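Local coordinates for protein fructose-bisphosphate aldolase (Slackia heliotrinireducens, PDB 4MOZ) that belongs to the DeoC/LacD family of aldolases, enzymes built on a closed, eight-stranded parallel TIM barrel, at residues 24-29 against 137-142; 46-51 against 106-111; 209-214 against 236-241. One frame throughout, in Å; residues are numbered along the deposited sequence.

Contact 1: 24-29 against 137-142; sequences IDNYMK and NVVGLG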
loop_
_atom_site.group_PDB
_atom_site.type_symbol
_atom_site.label_atom_id
_atom_site.label_comp_id
_atom_site.label_asym_id
_atom_site.label_seq_id
_atom_site.Cartn_x
_atom_site.Cartn_y
_atom_site.Cartn_z
ATOM N N ILE C 24 -9.593 -4.728 -32.898
ATOM C CA ILE C 24 -10.413 -5.473 -33.843
ATOM C C ILE C 24 -9.689 -6.759 -34.238
ATOM O O ILE C 24 -10.291 -7.831 -34.222
ATOM C CB ILE C 24 -10.803 -4.619 -35.075
ATOM C CG1 ILE C 24 -11.635 -3.404 -34.633
ATOM C CG2 ILE C 24 -11.581 -5.457 -36.085
ATOM C CD1 ILE C 24 -11.710 -2.284 -35.651
ATOM N N ASP C 25 -8.398 -6.651 -34.557
ATOM C CA ASP C 25 -7.572 -7.829 -34.824
ATOM C C ASP C 25 -7.768 -8.879 -33.732
ATOM O O ASP C 25 -8.005 -10.050 -34.022
ATOM C CB ASP C 25 -6.087 -7.456 -34.908
ATOM C CG ASP C 25 -5.728 -6.701 -36.179
ATOM O OD1 ASP C 25 -6.553 -6.623 -37.113
ATOM O OD2 ASP C 25 -4.598 -6.177 -36.240
ATOM N N ASN C 26 -7.690 -8.441 -32.479
ATOM C CA ASN C 26 -7.751 -9.350 -31.332
ATOM C C ASN C 26 -9.144 -9.914 -31.077
ATOM O O ASN C 26 -9.289 -11.079 -30.690
ATOM C CB ASN C 26 -7.194 -8.676 -30.077
ATOM C CG ASN C 26 -5.684 -8.506 -30.130
ATOM O OD1 ASN C 26 -4.966 -9.374 -30.636
ATOM N ND2 ASN C 26 -5.193 -7.388 -29.602
ATOM N N TYR C 27 -10.161 -9.088 -31.302
ATOM C CA TYR C 27 -11.542 -9.528 -31.176
ATOM C C TYR C 27 -11.879 -10.570 -32.250
ATOM O O TYR C 27 -12.537 -11.574 -31.964
ATOM C CB TYR C 27 -12.489 -8.338 -31.276
ATOM C CG TYR C 27 -13.863 -8.622 -30.726
ATOM C CD1 TYR C 27 -14.840 -9.237 -31.508
ATOM C CD2 TYR C 27 -14.191 -8.267 -29.418
ATOM C CE1 TYR C 27 -16.105 -9.493 -30.998
ATOM C CE2 TYR C 27 -15.449 -8.518 -28.901
ATOM C CZ TYR C 27 -16.400 -9.130 -29.692
ATOM O OH TYR C 27 -17.646 -9.380 -29.174
HETATM N N MSE C 28 -11.415 -10.325 -33.475
HETATM C CA MSE C 28 -11.593 -11.271 -34.583
HETATM C C MSE C 28 -10.852 -12.584 -34.329
HETATM O O MSE C 28 -11.409 -13.657 -34.551
HETATM C CB MSE C 28 -11.146 -10.659 -35.919
HETATM C CG MSE C 28 -12.008 -9.501 -36.406
HETATM SE SE MSE C 28 -13.818 -10.035 -36.926
HETATM C CE MSE C 28 -13.404 -10.817 -38.671
ATOM N N LYS C 29 -9.608 -12.498 -33.858
ATOM C CA LYS C 29 -8.835 -13.691 -33.523
ATOM C C LYS C 29 -9.521 -14.499 -32.423
ATOM O O LYS C 29 -9.763 -15.696 -32.581
ATOM C CB LYS C 29 -7.424 -13.320 -33.080
ATOM C CG LYS C 29 -6.449 -13.001 -34.199
ATOM C CD LYS C 29 -5.093 -12.690 -33.586
ATOM C CE LYS C 29 -4.177 -11.948 -34.540
ATOM N NZ LYS C 29 -2.942 -11.532 -33.817
ATOM N N ASN C 137 1.570 -14.400 -29.241
ATOM C CA ASN C 137 0.265 -13.977 -29.751
ATOM C C ASN C 137 -0.776 -13.766 -28.642
ATOM O O ASN C 137 -1.763 -14.503 -28.541
ATOM C CB ASN C 137 -0.235 -14.965 -30.819
ATOM C CG ASN C 137 -1.527 -14.517 -31.477
ATOM O OD1 ASN C 137 -1.723 -13.329 -31.761
ATOM N ND2 ASN C 137 -2.421 -15.470 -31.725
ATOM N N VAL C 138 -0.540 -12.754 -27.812
ATOM C CA VAL C 138 -1.455 -12.417 -26.729
ATOM C C VAL C 138 -2.578 -11.568 -27.301
ATOM O O VAL C 138 -2.337 -10.490 -27.846
ATOM C CB VAL C 138 -0.747 -11.654 -25.584
ATOM C CG1 VAL C 138 -1.741 -11.266 -24.489
ATOM C CG2 VAL C 138 0.392 -12.488 -25.004
ATOM N N VAL C 139 -3.802 -12.065 -27.185
ATOM C CA VAL C 139 -4.959 -11.355 -27.722
ATOM C C VAL C 139 -5.760 -10.659 -26.620
ATOM O O VAL C 139 -6.521 -9.735 -26.887
ATOM C CB VAL C 139 -5.860 -12.275 -28.583
ATOM C CG1 VAL C 139 -5.065 -12.853 -29.750
ATOM C CG2 VAL C 139 -6.474 -13.392 -27.751
ATOM N N GLY C 140 -5.578 -11.099 -25.379
ATOM C CA GLY C 140 -6.322 -10.515 -24.283
ATOM C C GLY C 140 -5.877 -10.919 -22.898
ATOM O O GLY C 140 -4.882 -11.643 -22.721
ATOM N N LEU C 141 -6.634 -10.441 -21.914
ATOM C CA LEU C 141 -6.339 -10.670 -20.516
ATOM C C LEU C 141 -7.559 -11.227 -19.811
ATOM O O LEU C 141 -8.701 -10.986 -20.233
ATOM C CB LEU C 141 -5.917 -9.365 -19.833
ATOM C CG LEU C 141 -4.803 -8.503 -20.436
ATOM C CD1 LEU C 141 -4.550 -7.313 -19.528
ATOM C CD2 LEU C 141 -3.513 -9.280 -20.660
ATOM N N GLY C 142 -7.305 -11.969 -18.736
ATOM C CA GLY C 142 -8.356 -12.494 -17.879
ATOM C C GLY C 142 -8.128 -12.124 -16.422
ATOM O O GLY C 142 -6.988 -11.969 -15.987
HETATM O O HOH W 1 -2.448 -7.815 -29.030
#
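In this TIM barrel, helix 20-30 crosses the start of strand 138-145 and sets Asn-26 and Lys-29 against Val-139 and Asn-137. The axes of helix 24-29 and strand 138-142 run nearly at right angles, 81° apart, so each offers only a short length to the other. Lys-29 reaches out as an extended chain. Its CD lies against Val-139 CG1 at 3.8 Å, and the chain then carries NZ past the valine to Asn-137 OD1, 3.0 Å away. The Asn-137 amide comes from the opposite direction, its CG swung anti to the backbone nitrogen (chi1 -175°), which turns OD1 to the lysine. NZ meets this oxygen at a C=O...N angle of 143°, modestly tilted from the carbonyl plane, while ND2 of the same amide is taken up by Val-97 O and Asn-98 OD1.

Asn-26 packs across Val-139 obliquely: its CB sits 3.4 Å from Val-139 O, and its OD1 is 3.6 Å from Val-139 CG1. Its ND2 gives a hydrogen to a water at 2.8 Å, and that water gives one to Val-138 O at 2.9 Å; ND2 also bonds to Gly-170 O. These two acceptors probably settle how the Asn-26 amide is turned, as bonds at both ends do for Asn-137. The backbone of Val-139 is bonded to Tyr-99 and Ile-172, so the helix rests on a strand held between strands 99-102 and 172-177, while helix 125-132 packs on Val-138.

Contact 2: 46-51 against 106-111; sequences VEHLNG and KTNLVK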
loop_
_atom_site.group_PDB
_atom_site.type_symbol
_atom_site.label_atom_id
_atom_site.label_comp_id
_atom_site.label_asym_id
_atom_site.label_seq_id
_atom_site.Cartn_x
_atom_site.Cartn_y
_atom_site.Cartn_z
ATOM N N VAL C 46 -2.962 -23.576 -10.660
ATOM C CA VAL C 46 -2.901 -22.795 -9.427
ATOM C C VAL C 46 -4.207 -22.964 -8.654
ATOM O O VAL C 46 -4.186 -23.329 -7.479
ATOM C CB VAL C 46 -2.604 -21.293 -9.661
ATOM C CG1 VAL C 46 -2.418 -20.584 -8.329
ATOM C CG2 VAL C 46 -1.361 -21.105 -10.519
ATOM N N GLU C 47 -5.336 -22.724 -9.327
ATOM C CA GLU C 47 -6.659 -22.732 -8.689
ATOM C C GLU C 47 -6.958 -23.982 -7.854
ATOM O O GLU C 47 -7.398 -23.875 -6.709
ATOM C CB GLU C 47 -7.771 -22.504 -9.720
ATOM C CG GLU C 47 -7.713 -21.157 -10.430
ATOM C CD GLU C 47 -7.868 -19.975 -9.490
ATOM O OE1 GLU C 47 -8.729 -20.032 -8.583
ATOM O OE2 GLU C 47 -7.131 -18.979 -9.668
ATOM N N HIS C 48 -6.729 -25.161 -8.428
ATOM C CA HIS C 48 -7.022 -26.411 -7.730
ATOM C C HIS C 48 -5.782 -27.229 -7.516
ATOM O O HIS C 48 -5.860 -28.423 -7.212
ATOM C CB HIS C 48 -8.081 -27.213 -8.483
ATOM C CG HIS C 48 -9.374 -26.466 -8.690
ATOM N ND1 HIS C 48 -9.962 -26.359 -9.894
ATOM C CD2 HIS C 48 -10.175 -25.757 -7.797
ATOM C CE1 HIS C 48 -11.088 -25.631 -9.779
ATOM N NE2 HIS C 48 -11.217 -25.263 -8.496
ATOM N N LEU C 49 -4.627 -26.583 -7.663
ATOM C CA LEU C 49 -3.326 -27.245 -7.555
ATOM C C LEU C 49 -3.200 -28.384 -8.566
ATOM O O LEU C 49 -3.453 -28.175 -9.754
ATOM C CB LEU C 49 -3.041 -27.692 -6.111
ATOM C CG LEU C 49 -2.824 -26.559 -5.097
ATOM C CD1 LEU C 49 -2.575 -27.112 -3.703
ATOM C CD2 LEU C 49 -1.683 -25.638 -5.517
ATOM N N ASN C 50 -2.822 -29.575 -8.115
ATOM C CA ASN C 50 -2.688 -30.707 -9.026
ATOM C C ASN C 50 -3.943 -31.584 -9.050
ATOM O O ASN C 50 -3.958 -32.644 -9.679
ATOM C CB ASN C 50 -1.441 -31.537 -8.684
ATOM C CG ASN C 50 -0.843 -32.224 -9.901
ATOM O OD1 ASN C 50 -0.811 -31.656 -10.995
ATOM N ND2 ASN C 50 -0.360 -33.455 -9.717
ATOM N N GLY C 51 -4.995 -31.124 -8.374
ATOM C CA GLY C 51 -6.264 -31.854 -8.279
ATOM C C GLY C 51 -6.964 -32.151 -9.599
ATOM O O GLY C 51 -7.593 -33.198 -9.747
ATOM N N LYS C 106 -5.193 -17.823 -7.372
ATOM C CA LYS C 106 -5.017 -18.211 -5.974
ATOM C C LYS C 106 -5.122 -19.728 -5.881
ATOM O O LYS C 106 -5.587 -20.369 -6.826
ATOM C CB LYS C 106 -6.070 -17.540 -5.084
ATOM C CG LYS C 106 -7.495 -18.023 -5.307
ATOM C CD LYS C 106 -8.380 -17.685 -4.114
ATOM C CE LYS C 106 -9.732 -18.373 -4.207
ATOM N NZ LYS C 106 -9.658 -19.820 -3.860
ATOM N N THR C 107 -4.689 -20.303 -4.761
ATOM C CA THR C 107 -4.897 -21.736 -4.523
ATOM C C THR C 107 -6.218 -21.955 -3.782
ATOM O O THR C 107 -6.816 -21.001 -3.278
ATOM C CB THR C 107 -3.735 -22.396 -3.745
ATOM O OG1 THR C 107 -3.813 -22.047 -2.354
ATOM C CG2 THR C 107 -2.379 -21.980 -4.323
ATOM N N ASN C 108 -6.667 -23.207 -3.733
ATOM C CA ASN C 108 -7.887 -23.574 -3.017
ATOM C C ASN C 108 -7.608 -24.144 -1.623
ATOM O O ASN C 108 -8.456 -24.831 -1.049
ATOM C CB ASN C 108 -8.725 -24.566 -3.843
ATOM C CG ASN C 108 -8.000 -25.880 -4.110
ATOM O OD1 ASN C 108 -6.771 -25.961 -4.042
ATOM N ND2 ASN C 108 -8.765 -26.917 -4.434
ATOM N N LEU C 109 -6.422 -23.864 -1.086
ATOM C CA LEU C 109 -6.031 -24.387 0.228
ATOM C C LEU C 109 -6.790 -23.722 1.372
ATOM O O LEU C 109 -7.186 -24.387 2.329
ATOM C CB LEU C 109 -4.518 -24.275 0.439
ATOM C CG LEU C 109 -3.650 -25.232 -0.389
ATOM C CD1 LEU C 109 -2.212 -24.742 -0.454
ATOM C CD2 LEU C 109 -3.710 -26.653 0.153
ATOM N N VAL C 110 -6.991 -22.412 1.270
ATOM C CA VAL C 110 -7.753 -21.686 2.270
ATOM C C VAL C 110 -9.212 -21.730 1.842
ATOM O O VAL C 110 -9.575 -21.169 0.809
ATOM C CB VAL C 110 -7.270 -20.217 2.423
ATOM C CG1 VAL C 110 -8.136 -19.457 3.424
ATOM C CG2 VAL C 110 -5.810 -20.167 2.844
ATOM N N LYS C 111 -10.042 -22.411 2.625
ATOM C CA LYS C 111 -11.471 -22.502 2.329
ATOM C C LYS C 111 -12.202 -21.259 2.822
ATOM O O LYS C 111 -11.741 -20.590 3.742
ATOM C CB LYS C 111 -12.090 -23.762 2.950
ATOM C CG LYS C 111 -11.344 -25.060 2.656
ATOM C CD LYS C 111 -11.266 -25.365 1.166
ATOM C CE LYS C 111 -10.496 -26.655 0.917
ATOM N NZ LYS C 111 -10.352 -26.942 -0.536
HETATM O O HOH W 2 -8.826 -21.524 -6.169
HETATM O O HOH W 3 -7.426 -29.498 -5.206
#
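Glu-47 and Lys-106 share a water that three groups grip: it donates to Glu-47 O at 2.8 Å and to Glu-47 OE1 at 2.8 Å, and accepts from Lys-106 NZ at 3.0 Å. The opposite charges are thus joined through water and not by a direct salt bridge. A bend at the second torsion of Glu-47 folds its carboxylate back to the other segment, where OE2 takes Lys-106 N at 3.2 Å. That bond is fairly straight (161° at the hydrogen), but the donor stands above the carboxylate plane, 45° out of it. Lys-106 NZ has a further acceptor in Thr-107 O, which helps hold the lysine end in place.

Backbones also touch closely: Thr-107 CA directs its hydrogen at Val-46 O, 3.4 Å away, and Glu-47 CA does the same to Lys-106 O. Farther along, a second water donates to His-48 O and accepts from Asn-108 ND2, the water oxygen 3.0 Å from that nitrogen. The same ND2 lies at the edge of the His-48 ring, 3.8 Å from His-48 CD2, with the ring and the Asn-108 amide plane 65° apart; ND1 of that ring bonds to Asp-52. Apolar packing completes the contact as the Leu-49 side chain crosses that of Leu-109 at about a right angle, Leu-49 CD1 lying 4.0 Å from Leu-109 CG.

Helix 44-47 and its following turn are in this way joined to the long loop between strand 99-102 and helix 125-132. A second subunit borders the contact, its Glu-152 bonding to Thr-107 OG1.

Contact 3: 209-214 against 236-241; sequences VKVNPP and TGLVCA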
loop_
_atom_site.group_PDB
_atom_site.type_symbol
_atom_site.label_atom_id
_atom_site.label_comp_id
_atom_site.label_asym_id
_atom_site.label_seq_id
_atom_site.Cartn_x
_atom_site.Cartn_y
_atom_site.Cartn_z
ATOM N N VAL C 209 -17.813 -11.816 -20.040
ATOM C CA VAL C 209 -17.930 -12.194 -18.638
ATOM C C VAL C 209 -18.210 -13.691 -18.528
ATOM O O VAL C 209 -19.118 -14.214 -19.184
ATOM C CB VAL C 209 -19.005 -11.366 -17.885
ATOM C CG1 VAL C 209 -20.356 -11.410 -18.590
ATOM C CG2 VAL C 209 -19.135 -11.826 -16.436
ATOM N N LYS C 210 -17.408 -14.376 -17.718
ATOM C CA LYS C 210 -17.607 -15.792 -17.450
ATOM C C LYS C 210 -18.284 -15.965 -16.096
ATOM O O LYS C 210 -17.771 -15.513 -15.082
ATOM C CB LYS C 210 -16.265 -16.548 -17.539
ATOM C CG LYS C 210 -16.153 -17.859 -16.769
ATOM C CD LYS C 210 -17.178 -18.919 -17.137
ATOM C CE LYS C 210 -16.877 -20.215 -16.392
ATOM N NZ LYS C 210 -18.073 -20.826 -15.755
ATOM N N VAL C 211 -19.449 -16.604 -16.103
ATOM C CA VAL C 211 -20.218 -16.862 -14.883
ATOM C C VAL C 211 -20.540 -18.348 -14.768
ATOM O O VAL C 211 -20.402 -19.092 -15.733
ATOM C CB VAL C 211 -21.549 -16.062 -14.847
ATOM C CG1 VAL C 211 -21.292 -14.562 -14.752
ATOM C CG2 VAL C 211 -22.421 -16.390 -16.055
ATOM N N ASN C 212 -20.960 -18.777 -13.584
ATOM C CA ASN C 212 -21.526 -20.105 -13.408
ATOM C C ASN C 212 -22.923 -20.163 -14.010
ATOM O O ASN C 212 -23.613 -19.137 -14.066
ATOM C CB ASN C 212 -21.622 -20.450 -11.925
ATOM C CG ASN C 212 -20.288 -20.822 -11.328
ATOM O OD1 ASN C 212 -19.514 -21.569 -11.930
ATOM N ND2 ASN C 212 -20.010 -20.306 -10.133
ATOM N N PRO C 213 -23.352 -21.358 -14.466
ATOM C CA PRO C 213 -24.763 -21.485 -14.818
ATOM C C PRO C 213 -25.630 -21.355 -13.562
ATOM O O PRO C 213 -25.285 -21.918 -12.521
ATOM C CB PRO C 213 -24.856 -22.899 -15.409
ATOM C CG PRO C 213 -23.676 -23.632 -14.855
ATOM C CD PRO C 213 -22.599 -22.602 -14.715
ATOM N N PRO C 214 -26.729 -20.582 -13.642
ATOM C CA PRO C 214 -27.656 -20.499 -12.511
ATOM C C PRO C 214 -28.453 -21.789 -12.342
ATOM O O PRO C 214 -28.660 -22.513 -13.314
ATOM C CB PRO C 214 -28.593 -19.354 -12.902
ATOM C CG PRO C 214 -28.518 -19.287 -14.391
ATOM C CD PRO C 214 -27.116 -19.686 -14.748
ATOM N N THR C 236 -21.611 -6.520 -23.088
ATOM C CA THR C 236 -20.575 -7.461 -22.659
ATOM C C THR C 236 -21.106 -8.869 -22.928
ATOM O O THR C 236 -22.187 -9.229 -22.460
ATOM C CB THR C 236 -20.213 -7.282 -21.160
ATOM O OG1 THR C 236 -19.571 -6.018 -20.971
ATOM C CG2 THR C 236 -19.278 -8.387 -20.667
ATOM N N GLY C 237 -20.352 -9.652 -23.696
ATOM C CA GLY C 237 -20.750 -11.016 -24.037
ATOM C C GLY C 237 -20.592 -11.951 -22.858
ATOM O O GLY C 237 -19.545 -11.976 -22.212
ATOM N N LEU C 238 -21.637 -12.719 -22.570
ATOM C CA LEU C 238 -21.607 -13.650 -21.452
ATOM C C LEU C 238 -21.162 -15.025 -21.928
ATOM O O LEU C 238 -21.677 -15.546 -22.919
ATOM C CB LEU C 238 -22.980 -13.727 -20.786
ATOM C CG LEU C 238 -23.174 -14.705 -19.623
ATOM C CD1 LEU C 238 -24.260 -14.186 -18.694
ATOM C CD2 LEU C 238 -23.491 -16.115 -20.113
ATOM N N VAL C 239 -20.194 -15.609 -21.234
ATOM C CA VAL C 239 -19.823 -16.991 -21.510
ATOM C C VAL C 239 -20.096 -17.824 -20.272
ATOM O O VAL C 239 -19.974 -17.346 -19.144
ATOM C CB VAL C 239 -18.370 -17.160 -22.022
ATOM C CG1 VAL C 239 -18.078 -16.180 -23.151
ATOM C CG2 VAL C 239 -17.356 -16.996 -20.909
ATOM N N CYS C 240 -20.494 -19.066 -20.491
ATOM C CA CYS C 240 -20.865 -19.931 -19.395
ATOM C C CYS C 240 -20.075 -21.236 -19.459
ATOM O O CYS C 240 -19.067 -21.327 -20.171
ATOM C CB CYS C 240 -22.370 -20.179 -19.443
ATOM S SG CYS C 240 -23.081 -20.630 -17.853
ATOM N N ALA C 241 -20.525 -22.239 -18.710
ATOM C CA ALA C 241 -19.866 -23.542 -18.683
ATOM C C ALA C 241 -20.883 -24.679 -18.559
ATOM O O ALA C 241 -21.934 -24.522 -17.938
ATOM C CB ALA C 241 -18.852 -23.602 -17.544
#
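Lys-210 sends CG anti to its own backbone nitrogen (chi1 156°) and then bends at the second and again at the last torsion, a course that lays its chain along the neighbouring strand towards Ala-241. Its CB packs on Val-239 CG2 at 3.6 Å, the methyl that occupies the position between the valine's backbone nitrogen and carbonyl carbon. At the far end NZ comes within 3.4 Å of Ala-241 CB and bonds to Val-211 O at 2.9 Å, approaching that oxygen from well above the carbonyl plane.

The backbones that carry these side chains run parallel, with Val-209 beside Leu-238 and Lys-210 beside Val-239. Val-209 donates from N to Gly-237 O (2.8 Å), and its own O receives Val-239 N at 2.7 Å in a nearly straight bond, 172° at the hydrogen. Val-211 N then reaches Val-239 O at 3.2 Å. On the face of Val-209 and Leu-238, turned to the surrounding helices, Val-211 CG2 meets Leu-238 CD1 at 3.9 Å, the two side chains crossing at about a right angle. Past the paired part, Cys-240 SG rests against the Pro-213 ring, 3.7 Å from CD.

Helices 191-204 and 222-232 back the apolar face, whereas Lys-210 and Val-239 point to the barrel interior. Two neighbouring parallel strands joined through helix 222-232 form the beta-alpha-beta unit from which a TIM barrel is built.

The three contacts sample different levels of one barrel. Contact 3 is core: two adjacent strands are zipped by backbone bonds, with mostly apolar side chains on the helix-facing side. Contact 1 is also buried and reaches the same sheet, but it sets a helix against the beginning of another strand, so side-chain amides, a lysine and a water do the work that backbone pairing does in contact 3. Contact 2 is partly buried, joins connecting segments beyond the strand ends, relies on two waters and a carboxylate, and borders another subunit. Its centre lies about 28 Å from that of contact 1, whose loop encloses it along the chain; contact 3 follows both in sequence.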